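Local coordinates for phosphotriesterase, putative (Deinococcus radiodurans, PDB 4J35), which probably hydrolyses lactones as a two-metal enzyme of the phosphotriesterase family, here in a variant engineered toward organophosphate hydrolysis, at residues E22-G27 against S265-L270; F40-A45 against P76-E81. The protein carries 7 engineered substitutions. One frame throughout, in Å; residues are numbered along the deposited sequence.

Overall arrangement
From the N terminus, strand 17-26, in the barrel wall, delivers E22-G27, the first half of contact 1. F40-A45 then leads into helix 42-58, and the chain passes along strand 61-66 and reaches helix 76-86, where P76-E81 closes contact 2, a short loop of about 30 residues. The following strands and helices complete the barrel before S265-L270 returns beside E22-G27 and joins its last strand to its first. Contact 2 therefore lies within the much longer loop of contact 1. Their centres are about 11 Å apart, and they touch: V24 and I25 meet L79 and F78, while L270 and H268 pack on F40 and A45.

Contact 1. Residues E22-G27 against S265-L270; sequences EHVIFG and SIWHWL. With CO (cobalt (II) ion), chain C.
S265 and E22 open the polar side of this contact, where OE1 of E22 takes two bonds: from S265 OG at 2.7 Å, nearly along the carboxylate C-O axis, and from S265 N, above the carboxylate plane. A bend at chi2 (-68°) swings the carboxylate back to that serine, while OE2 is held by S262 and H263. With an alanine at E22, S265 N and OG would probably lose their shared acceptor, and S262 and H263 the oxygen they bind.

The backbones run parallel. H23 N bonds to S265 O and W267 N to H23 O, both at 2.9 Å; beyond the corners that both chains turn, L270 N reaches F26 O at 2.8 Å.

Among the apolar contacts, V24 CG2 sits over the six-membered ring of W267, a CH-pi contact 4.0 Å from its centroid. On the face carrying H23, the CB of F26 touches I266 CG1 at 3.7 Å, and CD2 of the F26 ring lies over one face of the H23 imidazole, toward its rim.

H23 NE2 binds cobalt at 2.0 Å, in a site completed by H21, D264 and K143; T68 OG1 bonds to its ND1, fixing the rotation of the ring.

This is the seam of the TIM barrel, with strand 17-26 between 61-66 and 266-269. Outside it, helix 42-58 packs on V24, W267 and H268, and helix 76-86 on V24 and I25.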
ATOM      1  N   GLU A  22       1.286  -1.921   3.750  1.00 26.92           N
ATOM      2  CA  GLU A  22       0.836  -2.298   5.105  1.00 24.83           C
ATOM      3  C   GLU A  22       0.284  -1.056   5.789  1.00 28.56           C
ATOM      4  O   GLU A  22       0.464   0.053   5.312  1.00 26.35           O
ATOM      5  CB  GLU A  22       2.037  -2.841   5.899  1.00 24.04           C
ATOM      6  CG  GLU A  22       2.875  -3.966   5.278  1.00 24.39           C
ATOM      7  CD  GLU A  22       2.138  -5.292   5.158  1.00 27.64           C
ATOM      8  OE1 GLU A  22       1.198  -5.510   5.993  1.00 34.87           O
ATOM      9  OE2 GLU A  22       2.517  -6.100   4.253  1.00 28.84           O
ATOM     10  N   HIS A  23      -0.348  -1.231   6.955  1.00 26.25           N
ATOM     11  CA  HIS A  23      -0.945  -0.134   7.703  1.00 29.77           C
ATOM     12  C   HIS A  23      -0.502  -0.269   9.180  1.00 31.90           C
ATOM     13  O   HIS A  23      -1.021  -1.109   9.887  1.00 31.98           O
ATOM     14  CB  HIS A  23      -2.490  -0.170   7.532  1.00 26.22           C
ATOM     15  CG  HIS A  23      -2.929   0.078   6.105  1.00 26.34           C
ATOM     16  ND1 HIS A  23      -2.860   1.333   5.543  1.00 27.65           N
ATOM     17  CD2 HIS A  23      -3.370  -0.749   5.118  1.00 27.23           C
ATOM     18  CE1 HIS A  23      -3.268   1.280   4.287  1.00 30.89           C
ATOM     19  NE2 HIS A  23      -3.537   0.025   3.979  1.00 29.81           N
ATOM     20  N   VAL A  24       0.466   0.548   9.625  1.00 27.07           N
ATOM     21  CA  VAL A  24       0.894   0.505  11.048  1.00 27.55           C
ATOM     22  C   VAL A  24      -0.314   0.837  11.951  1.00 30.87           C
ATOM     23  O   VAL A  24      -0.632   0.083  12.875  1.00 31.10           O
ATOM     24  CB  VAL A  24       2.093   1.454  11.326  1.00 28.55           C
ATOM     25  CG1 VAL A  24       2.498   1.413  12.814  1.00 34.01           C
ATOM     26  CG2 VAL A  24       3.306   1.084  10.441  1.00 30.34           C
ATOM     27  N   ILE A  25      -0.976   1.956  11.701  1.00 30.66           N
ATOM     28  CA  ILE A  25      -2.303   2.201  12.262  1.00 35.57           C
ATOM     29  C   ILE A  25      -3.306   2.511  11.151  1.00 34.88           C
ATOM     30  O   ILE A  25      -2.938   2.900  10.048  1.00 30.19           O
ATOM     31  CB  ILE A  25      -2.309   3.341  13.290  1.00 35.68           C
ATOM     32  CG1 ILE A  25      -1.992   4.671  12.610  1.00 39.21           C
ATOM     33  CG2 ILE A  25      -1.340   3.047  14.410  1.00 34.00           C
ATOM     34  CD1 ILE A  25      -1.860   5.842  13.604  1.00 41.67           C
ATOM     35  N   PHE A  26      -4.577   2.256  11.419  1.00 30.69           N
ATOM     36  CA  PHE A  26      -5.589   2.475  10.421  1.00 28.61           C
ATOM     37  C   PHE A  26      -6.950   2.696  11.044  1.00 28.35           C
ATOM     38  O   PHE A  26      -7.346   1.945  11.956  1.00 31.86           O
ATOM     39  CB  PHE A  26      -5.668   1.253   9.509  1.00 27.31           C
ATOM     40  CG  PHE A  26      -6.515   1.478   8.281  1.00 35.95           C
ATOM     41  CD1 PHE A  26      -7.872   1.230   8.312  1.00 39.67           C
ATOM     42  CD2 PHE A  26      -5.944   1.898   7.093  1.00 37.76           C
ATOM     43  CE1 PHE A  26      -8.652   1.435   7.178  1.00 38.93           C
ATOM     44  CE2 PHE A  26      -6.720   2.107   5.961  1.00 40.32           C
ATOM     45  CZ  PHE A  26      -8.070   1.875   6.005  1.00 41.22           C
ATOM     46  N   GLY A  27      -7.664   3.700  10.534  1.00 28.25           N
ATOM     47  CA  GLY A  27      -9.056   3.953  10.901  1.00 28.24           C
ATOM     48  C   GLY A  27      -9.896   4.195   9.673  1.00 33.92           C
ATOM     49  O   GLY A  27      -9.508   4.983   8.831  1.00 35.37           O
ATOM     50  N   SER A 265      -1.934  -5.493   6.075  1.00 30.59           N
ATOM     51  CA  SER A 265      -2.298  -5.777   7.481  1.00 30.61           C
ATOM     52  C   SER A 265      -2.499  -4.475   8.239  1.00 33.63           C
ATOM     53  O   SER A 265      -2.019  -3.419   7.828  1.00 30.72           O
ATOM     54  CB  SER A 265      -1.210  -6.650   8.109  1.00 30.80           C
ATOM     55  OG  SER A 265       0.010  -5.953   8.327  1.00 30.79           O
ATOM     56  N   ILE A 266      -3.232  -4.529   9.352  1.00 30.39           N
ATOM     57  CA  ILE A 266      -3.414  -3.334  10.159  1.00 30.53           C
ATOM     58  C   ILE A 266      -2.822  -3.689  11.527  1.00 35.94           C
ATOM     59  O   ILE A 266      -3.313  -4.609  12.176  1.00 30.93           O
ATOM     60  CB  ILE A 266      -4.907  -2.988  10.304  1.00 33.07           C
ATOM     61  CG1 ILE A 266      -5.476  -2.442   8.982  1.00 32.45           C
ATOM     62  CG2 ILE A 266      -5.128  -2.013  11.450  1.00 30.05           C
ATOM     63  CD1 ILE A 266      -7.014  -2.418   9.017  1.00 41.01           C
ATOM     64  N   TRP A 267      -1.770  -3.010  11.960  1.00 30.32           N
ATOM     65  CA  TRP A 267      -1.121  -3.445  13.205  1.00 34.92           C
ATOM     66  C   TRP A 267      -1.820  -2.923  14.423  1.00 38.42           C
ATOM     67  O   TRP A 267      -1.709  -3.501  15.511  1.00 35.40           O
ATOM     68  CB  TRP A 267       0.327  -3.009  13.286  1.00 35.36           C
ATOM     69  CG  TRP A 267       1.130  -3.351  12.069  1.00 38.20           C
ATOM     70  CD1 TRP A 267       0.722  -4.039  10.951  1.00 32.02           C
ATOM     71  CD2 TRP A 267       2.486  -2.990  11.851  1.00 33.82           C
ATOM     72  NE1 TRP A 267       1.771  -4.121  10.040  1.00 38.73           N
ATOM     73  CE2 TRP A 267       2.856  -3.474  10.571  1.00 30.76           C
ATOM     74  CE3 TRP A 267       3.436  -2.304  12.619  1.00 36.35           C
ATOM     75  CZ2 TRP A 267       4.134  -3.296  10.051  1.00 35.54           C
ATOM     76  CZ3 TRP A 267       4.706  -2.122  12.091  1.00 36.76           C
ATOM     77  CH2 TRP A 267       5.039  -2.611  10.818  1.00 34.27           C
ATOM     78  N   HIS A 268      -2.525  -1.814  14.274  1.00 32.89           N
ATOM     79  CA  HIS A 268      -3.297  -1.266  15.395  1.00 35.71           C
ATOM     80  C   HIS A 268      -4.496  -0.530  14.856  1.00 35.21           C
ATOM     81  O   HIS A 268      -4.372   0.364  14.054  1.00 33.34           O
ATOM     82  CB  HIS A 268      -2.454  -0.297  16.202  1.00 35.60           C
ATOM     83  CG  HIS A 268      -3.201   0.375  17.312  1.00 43.54           C
ATOM     84  ND1 HIS A 268      -3.302  -0.172  18.568  1.00 38.76           N
ATOM     85  CD2 HIS A 268      -3.877   1.545  17.353  1.00 45.04           C
ATOM     86  CE1 HIS A 268      -4.002   0.639  19.345  1.00 38.79           C
ATOM     87  NE2 HIS A 268      -4.358   1.690  18.633  1.00 46.02           N
ATOM     88  N   TRP A 269      -5.671  -0.921  15.297  1.00 32.06           N
ATOM     89  CA  TRP A 269      -6.879  -0.353  14.735  1.00 38.67           C
ATOM     90  C   TRP A 269      -7.344   0.907  15.496  1.00 35.58           C
ATOM     91  O   TRP A 269      -7.317   0.952  16.735  1.00 33.50           O
ATOM     92  CB  TRP A 269      -7.901  -1.483  14.709  1.00 37.30           C
ATOM     93  CG  TRP A 269      -9.331  -1.153  14.674  1.00 36.56           C
ATOM     94  CD1 TRP A 269     -10.165  -0.920  15.756  1.00 49.38           C
ATOM     95  CD2 TRP A 269     -10.159  -1.124  13.515  1.00 52.65           C
ATOM     96  NE1 TRP A 269     -11.451  -0.709  15.321  1.00 46.40           N
ATOM     97  CE2 TRP A 269     -11.481  -0.825  13.953  1.00 49.07           C
ATOM     98  CE3 TRP A 269      -9.912  -1.304  12.144  1.00 53.85           C
ATOM     99  CZ2 TRP A 269     -12.547  -0.699  13.068  1.00 46.01           C
ATOM    100  CZ3 TRP A 269     -10.968  -1.171  11.264  1.00 61.17           C
ATOM    101  CH2 TRP A 269     -12.278  -0.870  11.732  1.00 53.99           C
ATOM    102  N   LEU A 270      -7.743   1.933  14.759  1.00 31.75           N
ATOM    103  CA  LEU A 270      -8.261   3.170  15.372  1.00 31.37           C
ATOM    104  C   LEU A 270      -9.770   3.100  15.597  1.00 34.80           C
ATOM    105  O   LEU A 270     -10.505   2.488  14.823  1.00 37.42           O
ATOM    106  CB  LEU A 270      -7.888   4.407  14.527  1.00 30.84           C
ATOM    107  CG  LEU A 270      -6.380   4.500  14.248  1.00 34.11           C
ATOM    108  CD1 LEU A 270      -6.084   5.626  13.248  1.00 38.02           C
ATOM    109  CD2 LEU A 270      -5.583   4.704  15.544  1.00 40.13           C
TER
HETATM  110 CO    CO C 402      -4.249  -0.761   2.326  1.00 27.94          CO

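Contact 2. Residues F40-A45 against P76-E81; sequences FDHAAA and PAFLRE
F40 and H42 meet the F78 ring in two T-shaped arrangements. CZ of F40 comes down on one face of F78, 4.0 Å from its CE1, with the ring planes at 79°. F78 in turn directs its own edge at a face of the H42 imidazole, the two planes almost perpendicular at 88°. The backbone of A45 meets the F78 edge, its C 3.6 Å from F78 CZ, while A45 CB lies off the ring plane on the side from which F40 comes. The three rings form an aromatic cluster between the start of helix 42-58, with the loop residue F40 just before it, and helix 76-86; the two are neighbouring outer helices of the TIM barrel.

F78 turns CG away from its own N, which carries the ring over to the start of helix 42-58. Beyond the cluster, F78 also packs on V24 and I25 of strand 17-26 and on L46 and C49 of helix 42-58, so one ring joins both helices to the barrel wall.

The polar tie between the helices lies at the rim of the cluster. E81, extended beyond CG, meets H42 with its carboxylate nearly coplanar with the imidazole. H42 NE2 donates to the syn lone pair of E81 OE2 at 2.9 Å, the N-H...O angle 173° and the oxygen practically in the ring plane.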
ATOM      1  N   PHE A  40      -7.537   7.305  20.895  1.00 35.70           N
ATOM      2  CA  PHE A  40      -6.255   6.697  20.578  1.00 34.91           C
ATOM      3  C   PHE A  40      -5.488   6.417  21.869  1.00 40.51           C
ATOM      4  O   PHE A  40      -5.274   7.324  22.663  1.00 43.16           O
ATOM      5  CB  PHE A  40      -5.439   7.636  19.701  1.00 38.69           C
ATOM      6  CG  PHE A  40      -4.159   7.049  19.199  1.00 42.36           C
ATOM      7  CD1 PHE A  40      -4.129   5.777  18.662  1.00 34.91           C
ATOM      8  CD2 PHE A  40      -2.985   7.783  19.233  1.00 51.57           C
ATOM      9  CE1 PHE A  40      -2.954   5.243  18.169  1.00 33.28           C
ATOM     10  CE2 PHE A  40      -1.797   7.253  18.744  1.00 46.08           C
ATOM     11  CZ  PHE A  40      -1.784   5.986  18.210  1.00 40.43           C
ATOM     12  N   ASP A  41      -5.074   5.175  22.066  1.00 42.20           N
ATOM     13  CA  ASP A  41      -4.266   4.821  23.223  1.00 50.51           C
ATOM     14  C   ASP A  41      -2.839   4.790  22.761  1.00 43.52           C
ATOM     15  O   ASP A  41      -2.354   3.773  22.255  1.00 39.11           O
ATOM     16  CB  ASP A  41      -4.663   3.462  23.803  1.00 54.62           C
ATOM     17  CG  ASP A  41      -3.875   3.112  25.077  1.00 53.99           C
ATOM     18  OD1 ASP A  41      -2.855   3.783  25.361  1.00 51.12           O
ATOM     19  OD2 ASP A  41      -4.280   2.172  25.797  1.00 61.86           O
ATOM     20  N   HIS A  42      -2.163   5.918  22.916  1.00 44.95           N
ATOM     21  CA  HIS A  42      -0.858   6.094  22.308  1.00 50.64           C
ATOM     22  C   HIS A  42       0.171   5.098  22.850  1.00 50.34           C
ATOM     23  O   HIS A  42       0.937   4.518  22.088  1.00 39.15           O
ATOM     24  CB  HIS A  42      -0.381   7.524  22.511  1.00 47.60           C
ATOM     25  CG  HIS A  42       0.998   7.781  21.979  1.00 51.88           C
ATOM     26  ND1 HIS A  42       2.133   7.332  22.615  1.00 56.43           N
ATOM     27  CD2 HIS A  42       1.419   8.457  20.888  1.00 50.89           C
ATOM     28  CE1 HIS A  42       3.197   7.708  21.925  1.00 60.18           C
ATOM     29  NE2 HIS A  42       2.792   8.394  20.874  1.00 55.13           N
ATOM     30  N   ALA A  43       0.190   4.896  24.166  1.00 46.98           N
ATOM     31  CA  ALA A  43       1.165   3.990  24.761  1.00 45.93           C
ATOM     32  C   ALA A  43       0.931   2.564  24.290  1.00 46.26           C
ATOM     33  O   ALA A  43       1.872   1.860  23.980  1.00 41.98           O
ATOM     34  CB  ALA A  43       1.108   4.047  26.320  1.00 49.59           C
ATOM     35  N   ALA A  44      -0.326   2.133  24.277  1.00 34.88           N
ATOM     36  CA  ALA A  44      -0.670   0.774  23.870  1.00 38.94           C
ATOM     37  C   ALA A  44      -0.342   0.540  22.387  1.00 39.41           C
ATOM     38  O   ALA A  44       0.116  -0.539  22.007  1.00 35.83           O
ATOM     39  CB  ALA A  44      -2.154   0.511  24.120  1.00 46.84           C
ATOM     40  N   ALA A  45      -0.586   1.553  21.557  1.00 39.39           N
ATOM     41  CA  ALA A  45      -0.302   1.446  20.128  1.00 38.87           C
ATOM     42  C   ALA A  45       1.202   1.376  19.882  1.00 34.85           C
ATOM     43  O   ALA A  45       1.688   0.579  19.075  1.00 35.83           O
ATOM     44  CB  ALA A  45      -0.908   2.637  19.378  1.00 37.23           C
ATOM     45  N   PRO A  76       2.062  10.527  10.520  1.00 34.78           N
ATOM     46  CA  PRO A  76       3.499  10.451  10.267  1.00 41.51           C
ATOM     47  C   PRO A  76       4.380  10.530  11.518  1.00 40.78           C
ATOM     48  O   PRO A  76       5.407   9.842  11.566  1.00 41.49           O
ATOM     49  CB  PRO A  76       3.762  11.658   9.365  1.00 39.82           C
ATOM     50  CG  PRO A  76       2.446  11.954   8.740  1.00 42.33           C
ATOM     51  CD  PRO A  76       1.419  11.609   9.755  1.00 39.54           C
ATOM     52  N   ALA A  77       4.027  11.377  12.475  1.00 41.20           N
ATOM     53  CA  ALA A  77       4.820  11.504  13.693  1.00 41.24           C
ATOM     54  C   ALA A  77       4.804  10.209  14.522  1.00 39.01           C
ATOM     55  O   ALA A  77       5.805   9.874  15.119  1.00 41.70           O
ATOM     56  CB  ALA A  77       4.316  12.665  14.528  1.00 47.57           C
ATOM     57  N   PHE A  78       3.674   9.498  14.559  1.00 41.23           N
ATOM     58  CA  PHE A  78       3.625   8.188  15.207  1.00 39.15           C
ATOM     59  C   PHE A  78       4.494   7.181  14.427  1.00 38.22           C
ATOM     60  O   PHE A  78       5.318   6.474  15.007  1.00 33.33           O
ATOM     61  CB  PHE A  78       2.173   7.691  15.383  1.00 38.63           C
ATOM     62  CG  PHE A  78       2.078   6.360  16.097  1.00 36.68           C
ATOM     63  CD1 PHE A  78       2.135   6.291  17.481  1.00 39.06           C
ATOM     64  CD2 PHE A  78       1.965   5.180  15.388  1.00 30.58           C
ATOM     65  CE1 PHE A  78       2.097   5.073  18.122  1.00 39.92           C
ATOM     66  CE2 PHE A  78       1.921   3.960  16.037  1.00 37.99           C
ATOM     67  CZ  PHE A  78       1.988   3.907  17.398  1.00 37.85           C
ATOM     68  N   LEU A  79       4.365   7.135  13.099  1.00 31.49           N
ATOM     69  CA  LEU A  79       5.239   6.259  12.326  1.00 30.61           C
ATOM     70  C   LEU A  79       6.724   6.538  12.589  1.00 42.79           C
ATOM     71  O   LEU A  79       7.531   5.616  12.646  1.00 39.73           O
ATOM     72  CB  LEU A  79       4.973   6.433  10.826  1.00 38.09           C
ATOM     73  CG  LEU A  79       3.561   6.123  10.330  1.00 34.67           C
ATOM     74  CD1 LEU A  79       3.551   6.307   8.826  1.00 32.83           C
ATOM     75  CD2 LEU A  79       3.101   4.715  10.684  1.00 33.59           C
ATOM     76  N   ARG A  80       7.096   7.809  12.734  1.00 37.33           N
ATOM     77  CA  ARG A  80       8.489   8.149  13.070  1.00 41.35           C
ATOM     78  C   ARG A  80       8.892   7.629  14.447  1.00 37.90           C
ATOM     79  O   ARG A  80      10.005   7.127  14.620  1.00 41.02           O
ATOM     80  CB  ARG A  80       8.722   9.661  12.991  1.00 42.50           C
ATOM     81  CG  ARG A  80      10.157  10.083  13.300  1.00 49.60           C
ATOM     82  CD  ARG A  80      10.446  11.487  12.791  1.00 53.01           C
ATOM     83  NE  ARG A  80       9.686  12.489  13.528  1.00 61.19           N
ATOM     84  CZ  ARG A  80       9.732  13.796  13.294  1.00 50.54           C
ATOM     85  NH1 ARG A  80      10.501  14.283  12.333  1.00 60.61           N
ATOM     86  NH2 ARG A  80       8.995  14.619  14.026  1.00 60.90           N
ATOM     87  N   GLU A  81       7.989   7.701  15.416  1.00 41.82           N
ATOM     88  CA  GLU A  81       8.275   7.134  16.733  1.00 43.10           C
ATOM     89  C   GLU A  81       8.567   5.651  16.647  1.00 55.10           C
ATOM     90  O   GLU A  81       9.482   5.159  17.308  1.00 46.69           O
ATOM     91  CB  GLU A  81       7.099   7.294  17.689  1.00 46.61           C
ATOM     92  CG  GLU A  81       6.825   8.680  18.155  1.00 53.69           C
ATOM     93  CD  GLU A  81       5.692   8.703  19.162  1.00 60.91           C
ATOM     94  OE1 GLU A  81       5.781   7.991  20.195  1.00 64.00           O
ATOM     95  OE2 GLU A  81       4.709   9.425  18.911  1.00 65.91           O
TER